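Local coordinates for protein aminopentol aminotransferase (Sphingopyxis macrogoltabida, PDB 6HBS) that transfers the amino group of aminopentol, the hydrolysed form of the mycotoxin fumonisin B1, to pyruvate, using pyridoxal 5'-phosphate as cofactor, at residues A[44-58]-A[381-393]. Sequence-based numbering, arbitrary orientation.
Sequences GARIWDADEQPYIDY and SAAHTVDDVTETL
Where the hairpin 46-57 meets the start of the C-terminal helix, the axes of strand 54-57 and helix 386-393 approach to 10.0 Å at 110°, and the turn 381-384 runs beside Gly44 and Ala45. His384 reaches across to the hairpin: Ala45 CB sits over the centre of its ring, a CH-pi contact 3.6 Å from the centroid, while His384 NE2 gives a weak edge-on bond to Asp57 O (3.1 Å). Ser381 OG and His384 ND1 are hydrogen-bonded at 2.8 Å, which, with the weak bond of NE2, limits the ring's rotation. Tyr58 passes His384 obliquely, and its OH donates a hydrogen bond to Thr392 OG1 at 2.6 Å; that hydroxyl donates in turn to Asp388 O. A phenylalanine here would probably leave Thr392 OG1 without its donor and the hairpin without this polar link to the helix. Ile56 CD1 packs 3.6 Å from Thr392 OG1. Arg46 NH1 meets Asp388 OD1 at 2.8 Å from above the carboxylate plane, in a salt bridge, while Asp388 OD2 accepts from Thr385 N in the capping box. Leu321 of helix 310-332 touches both Tyr58 and Thr392. Asp388 thus ties Arg46 of the hairpin to the helix N-terminus, where the helix dipole and Arg46 would both be expected to favour its charged form.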
loop_
_atom_site.group_PDB
_atom_site.type_symbol
_atom_site.label_atom_id
_atom_site.label_comp_id
_atom_site.label_asym_id
_atom_site.label_seq_id
_atom_site.Cartn_x
_atom_site.Cartn_y
_atom_site.Cartn_z
ATOM N N GLY A 44 4.698 11.474 -21.489
ATOM C CA GLY A 44 3.475 11.960 -22.106
ATOM C C GLY A 44 2.444 10.855 -22.168
ATOM O O GLY A 44 2.017 10.384 -21.120
ATOM N N ALA A 45 2.060 10.437 -23.391
ATOM C CA ALA A 45 1.107 9.359 -23.598
ATOM C C ALA A 45 1.804 8.122 -24.170
ATOM O O ALA A 45 1.147 7.258 -24.714
ATOM C CB ALA A 45 -0.008 9.815 -24.514
ATOM N N ARG A 46 3.127 8.029 -24.013
ATOM C CA ARG A 46 3.879 6.957 -24.585
ATOM C C ARG A 46 4.635 6.161 -23.514
ATOM O O ARG A 46 5.143 6.719 -22.556
ATOM C CB ARG A 46 4.887 7.508 -25.608
ATOM C CG ARG A 46 4.261 7.848 -26.953
ATOM C CD ARG A 46 5.248 8.455 -27.951
ATOM N NE ARG A 46 4.664 8.561 -29.294
ATOM C CZ ARG A 46 3.641 9.361 -29.606
ATOM N NH1 ARG A 46 3.139 10.185 -28.702
ATOM N NH2 ARG A 46 3.098 9.294 -30.812
ATOM N N ILE A 47 4.808 4.874 -23.790
ATOM C CA ILE A 47 5.709 3.979 -23.068
ATOM C C ILE A 47 6.648 3.351 -24.089
ATOM O O ILE A 47 6.270 3.202 -25.252
ATOM C CB ILE A 47 4.943 2.881 -22.307
ATOM C CG1 ILE A 47 4.111 2.007 -23.254
ATOM C CG2 ILE A 47 4.113 3.494 -21.213
ATOM C CD1 ILE A 47 3.096 1.092 -22.552
ATOM N N TRP A 48 7.832 2.940 -23.625
ATOM C CA TRP A 48 8.812 2.196 -24.407
ATOM C C TRP A 48 9.122 0.887 -23.683
ATOM O O TRP A 48 9.392 0.912 -22.466
ATOM C CB TRP A 48 10.100 3.006 -24.567
ATOM C CG TRP A 48 10.039 4.181 -25.499
ATOM C CD1 TRP A 48 10.566 4.213 -26.755
ATOM C CD2 TRP A 48 9.505 5.495 -25.258
ATOM N NE1 TRP A 48 10.377 5.436 -27.321
ATOM C CE2 TRP A 48 9.727 6.246 -26.434
ATOM C CE3 TRP A 48 8.834 6.107 -24.204
ATOM C CZ2 TRP A 48 9.287 7.553 -26.583
ATOM C CZ3 TRP A 48 8.408 7.410 -24.337
ATOM C CH2 TRP A 48 8.641 8.131 -25.515
ATOM N N ASP A 49 9.085 -0.223 -24.415
ATOM C CA ASP A 49 9.378 -1.528 -23.867
ATOM C C ASP A 49 10.894 -1.656 -23.690
ATOM O O ASP A 49 11.652 -0.696 -24.017
ATOM C CB ASP A 49 8.752 -2.637 -24.712
ATOM C CG ASP A 49 9.281 -2.795 -26.133
ATOM O OD1 ASP A 49 10.416 -2.318 -26.436
ATOM O OD2 ASP A 49 8.554 -3.411 -26.909
ATOM N N ALA A 50 11.335 -2.804 -23.137
ATOM C CA ALA A 50 12.767 -3.034 -22.832
ATOM C C ALA A 50 13.629 -2.906 -24.106
ATOM O O ALA A 50 14.799 -2.615 -23.999
ATOM C CB ALA A 50 12.959 -4.392 -22.222
ATOM N N ASP A 51 13.047 -3.192 -25.279
ATOM C CA ASP A 51 13.760 -3.182 -26.583
ATOM C C ASP A 51 13.574 -1.850 -27.307
ATOM O O ASP A 51 13.858 -1.764 -28.497
ATOM C CB ASP A 51 13.332 -4.379 -27.439
ATOM C CG ASP A 51 13.880 -5.692 -26.914
ATOM O OD1 ASP A 51 15.094 -5.924 -27.067
ATOM O OD2 ASP A 51 13.102 -6.471 -26.307
ATOM N N GLU A 52 13.106 -0.826 -26.583
ATOM C CA GLU A 52 13.011 0.565 -27.006
ATOM C C GLU A 52 11.961 0.773 -28.113
ATOM O O GLU A 52 12.020 1.772 -28.835
ATOM C CB GLU A 52 14.377 1.087 -27.458
ATOM C CG GLU A 52 14.560 2.563 -27.158
ATOM C CD GLU A 52 14.632 2.913 -25.680
ATOM O OE1 GLU A 52 14.694 1.987 -24.867
ATOM O OE2 GLU A 52 14.619 4.098 -25.356
ATOM N N GLN A 53 10.975 -0.119 -28.214
ATOM C CA GLN A 53 9.820 0.092 -29.104
ATOM C C GLN A 53 8.831 0.999 -28.384
ATOM O O GLN A 53 8.409 0.693 -27.251
ATOM C CB GLN A 53 9.132 -1.216 -29.505
ATOM C CG GLN A 53 10.062 -2.310 -30.026
ATOM C CD GLN A 53 10.774 -2.047 -31.342
ATOM O OE1 GLN A 53 10.734 -0.953 -31.915
ATOM N NE2 GLN A 53 11.454 -3.075 -31.836
ATOM N N PRO A 54 8.400 2.113 -29.023
ATOM C CA PRO A 54 7.421 3.021 -28.438
ATOM C C PRO A 54 5.980 2.564 -28.710
ATOM O O PRO A 54 5.700 1.960 -29.748
ATOM C CB PRO A 54 7.724 4.356 -29.139
ATOM C CG PRO A 54 8.179 3.937 -30.510
ATOM C CD PRO A 54 8.919 2.632 -30.304
ATOM N N TYR A 55 5.085 2.872 -27.772
ATOM C CA TYR A 55 3.663 2.639 -27.929
ATOM C C TYR A 55 2.911 3.842 -27.392
ATOM O O TYR A 55 3.179 4.314 -26.260
ATOM C CB TYR A 55 3.155 1.396 -27.181
ATOM C CG TYR A 55 3.940 0.139 -27.431
ATOM C CD1 TYR A 55 5.051 -0.155 -26.658
ATOM C CD2 TYR A 55 3.616 -0.727 -28.462
ATOM C CE1 TYR A 55 5.795 -1.292 -26.891
ATOM C CE2 TYR A 55 4.379 -1.854 -28.729
ATOM C CZ TYR A 55 5.447 -2.157 -27.913
ATOM O OH TYR A 55 6.204 -3.275 -28.097
ATOM N N ILE A 56 1.925 4.301 -28.169
ATOM C CA ILE A 56 0.936 5.197 -27.630
ATOM C C ILE A 56 0.089 4.368 -26.653
ATOM O O ILE A 56 -0.484 3.340 -27.035
ATOM C CB ILE A 56 0.092 5.851 -28.737
ATOM C CG1 ILE A 56 0.969 6.604 -29.744
ATOM C CG2 ILE A 56 -0.930 6.772 -28.108
ATOM C CD1 ILE A 56 0.230 7.016 -31.016
ATOM N N ASP A 57 0.017 4.830 -25.398
ATOM C CA ASP A 57 -0.422 3.981 -24.294
ATOM C C ASP A 57 -1.893 4.252 -23.936
ATOM O O ASP A 57 -2.182 5.250 -23.320
ATOM C CB ASP A 57 0.515 4.191 -23.107
ATOM C CG ASP A 57 0.056 3.520 -21.823
ATOM O OD1 ASP A 57 -0.570 2.447 -21.910
ATOM O OD2 ASP A 57 0.254 4.144 -20.762
ATOM N N TYR A 58 -2.808 3.330 -24.277
ATOM C CA TYR A 58 -4.225 3.500 -23.926
ATOM C C TYR A 58 -4.559 2.780 -22.612
ATOM O O TYR A 58 -5.717 2.732 -22.235
ATOM C CB TYR A 58 -5.152 3.119 -25.098
ATOM C CG TYR A 58 -5.053 4.133 -26.204
ATOM C CD1 TYR A 58 -5.735 5.332 -26.115
ATOM C CD2 TYR A 58 -4.167 3.970 -27.246
ATOM C CE1 TYR A 58 -5.605 6.315 -27.090
ATOM C CE2 TYR A 58 -3.997 4.952 -28.214
ATOM C CZ TYR A 58 -4.750 6.114 -28.157
ATOM O OH TYR A 58 -4.605 7.106 -29.082
ATOM N N SER A 381 -5.571 9.963 -21.280
ATOM C CA SER A 381 -4.852 10.981 -20.522
ATOM C C SER A 381 -5.023 12.344 -21.210
ATOM O O SER A 381 -5.228 12.420 -22.447
ATOM C CB SER A 381 -3.379 10.616 -20.403
ATOM O OG SER A 381 -2.617 11.065 -21.532
ATOM N N ALA A 382 -4.856 13.420 -20.439
ATOM C CA ALA A 382 -4.799 14.775 -21.001
ATOM C C ALA A 382 -3.539 14.981 -21.859
ATOM O O ALA A 382 -3.466 16.020 -22.543
ATOM C CB ALA A 382 -4.866 15.818 -19.904
ATOM N N ALA A 383 -2.571 14.045 -21.861
ATOM C CA ALA A 383 -1.385 14.166 -22.691
ATOM C C ALA A 383 -1.564 13.520 -24.067
ATOM O O ALA A 383 -0.695 13.693 -24.901
ATOM C CB ALA A 383 -0.189 13.564 -22.009
ATOM N N HIS A 384 -2.655 12.769 -24.298
ATOM C CA HIS A 384 -2.977 12.275 -25.637
ATOM C C HIS A 384 -3.336 13.474 -26.541
ATOM O O HIS A 384 -4.234 14.198 -26.237
ATOM C CB HIS A 384 -4.114 11.253 -25.622
ATOM C CG HIS A 384 -3.748 9.900 -25.095
ATOM N ND1 HIS A 384 -3.583 9.645 -23.742
ATOM C CD2 HIS A 384 -3.472 8.747 -25.719
ATOM C CE1 HIS A 384 -3.279 8.379 -23.567
ATOM N NE2 HIS A 384 -3.211 7.793 -24.766
ATOM N N THR A 385 -2.604 13.642 -27.646
ATOM C CA THR A 385 -2.802 14.783 -28.579
ATOM C C THR A 385 -3.644 14.355 -29.789
ATOM O O THR A 385 -3.893 13.159 -30.050
ATOM C CB THR A 385 -1.452 15.309 -29.069
ATOM O OG1 THR A 385 -0.816 14.282 -29.843
ATOM C CG2 THR A 385 -0.553 15.733 -27.925
ATOM N N VAL A 386 -4.068 15.355 -30.573
ATOM C CA VAL A 386 -4.787 15.080 -31.834
ATOM C C VAL A 386 -3.916 14.219 -32.747
ATOM O O VAL A 386 -4.429 13.299 -33.348
ATOM C CB VAL A 386 -5.269 16.379 -32.514
ATOM C CG1 VAL A 386 -6.455 16.967 -31.767
ATOM C CG2 VAL A 386 -4.164 17.416 -32.643
ATOM N N ASP A 387 -2.605 14.495 -32.814
ATOM C CA ASP A 387 -1.673 13.691 -33.622
ATOM C C ASP A 387 -1.587 12.257 -33.094
ATOM O O ASP A 387 -1.444 11.294 -33.891
ATOM C CB ASP A 387 -0.239 14.227 -33.667
ATOM C CG ASP A 387 0.572 13.575 -34.793
ATOM O OD1 ASP A 387 1.187 12.491 -34.575
ATOM O OD2 ASP A 387 0.537 14.118 -35.913
ATOM N N ASP A 388 -1.594 12.097 -31.756
ATOM C CA ASP A 388 -1.590 10.736 -31.221
ATOM C C ASP A 388 -2.802 9.954 -31.744
ATOM O O ASP A 388 -2.677 8.818 -32.111
ATOM C CB ASP A 388 -1.610 10.730 -29.691
ATOM C CG ASP A 388 -0.333 11.264 -29.083
ATOM O OD1 ASP A 388 0.704 11.205 -29.759
ATOM O OD2 ASP A 388 -0.405 11.781 -27.959
ATOM N N VAL A 389 -3.990 10.560 -31.687
ATOM C CA VAL A 389 -5.228 9.892 -32.134
ATOM C C VAL A 389 -5.152 9.621 -33.653
ATOM O O VAL A 389 -5.491 8.531 -34.109
ATOM C CB VAL A 389 -6.481 10.688 -31.727
ATOM C CG1 VAL A 389 -7.751 10.008 -32.236
ATOM C CG2 VAL A 389 -6.564 10.867 -30.212
ATOM N N THR A 390 -4.603 10.562 -34.432
ATOM C CA THR A 390 -4.474 10.332 -35.862
ATOM C C THR A 390 -3.581 9.130 -36.116
ATOM O O THR A 390 -3.953 8.248 -36.907
ATOM C CB THR A 390 -3.938 11.564 -36.603
ATOM O OG1 THR A 390 -4.857 12.619 -36.370
ATOM C CG2 THR A 390 -3.833 11.357 -38.091
ATOM N N GLU A 391 -2.422 9.083 -35.449
ATOM C CA GLU A 391 -1.469 7.993 -35.640
ATOM C C GLU A 391 -2.043 6.680 -35.085
ATOM O O GLU A 391 -1.767 5.592 -35.619
ATOM C CB GLU A 391 -0.115 8.327 -34.995
ATOM C CG GLU A 391 0.763 9.208 -35.872
ATOM C CD GLU A 391 0.934 8.710 -37.305
ATOM O OE1 GLU A 391 1.461 7.595 -37.495
ATOM O OE2 GLU A 391 0.470 9.409 -38.226
ATOM N N THR A 392 -2.840 6.770 -34.015
ATOM C CA THR A 392 -3.468 5.565 -33.479
ATOM C C THR A 392 -4.330 4.912 -34.574
ATOM O O THR A 392 -4.305 3.705 -34.794
ATOM C CB THR A 392 -4.263 5.922 -32.222
ATOM O OG1 THR A 392 -3.318 6.349 -31.232
ATOM C CG2 THR A 392 -5.095 4.767 -31.739
ATOM N N LEU A 393 -5.114 5.756 -35.236
ATOM C CA LEU A 393 -6.127 5.323 -36.191
ATOM C C LEU A 393 -5.474 4.782 -37.463
ATOM O O LEU A 393 -6.031 3.874 -38.062
ATOM C CB LEU A 393 -7.107 6.463 -36.479
ATOM C CG LEU A 393 -8.111 6.763 -35.370
ATOM C CD1 LEU A 393 -8.792 8.103 -35.624
ATOM C CD2 LEU A 393 -9.155 5.666 -35.195
HETATM O O HOH W 1 1.810 10.984 -32.733
#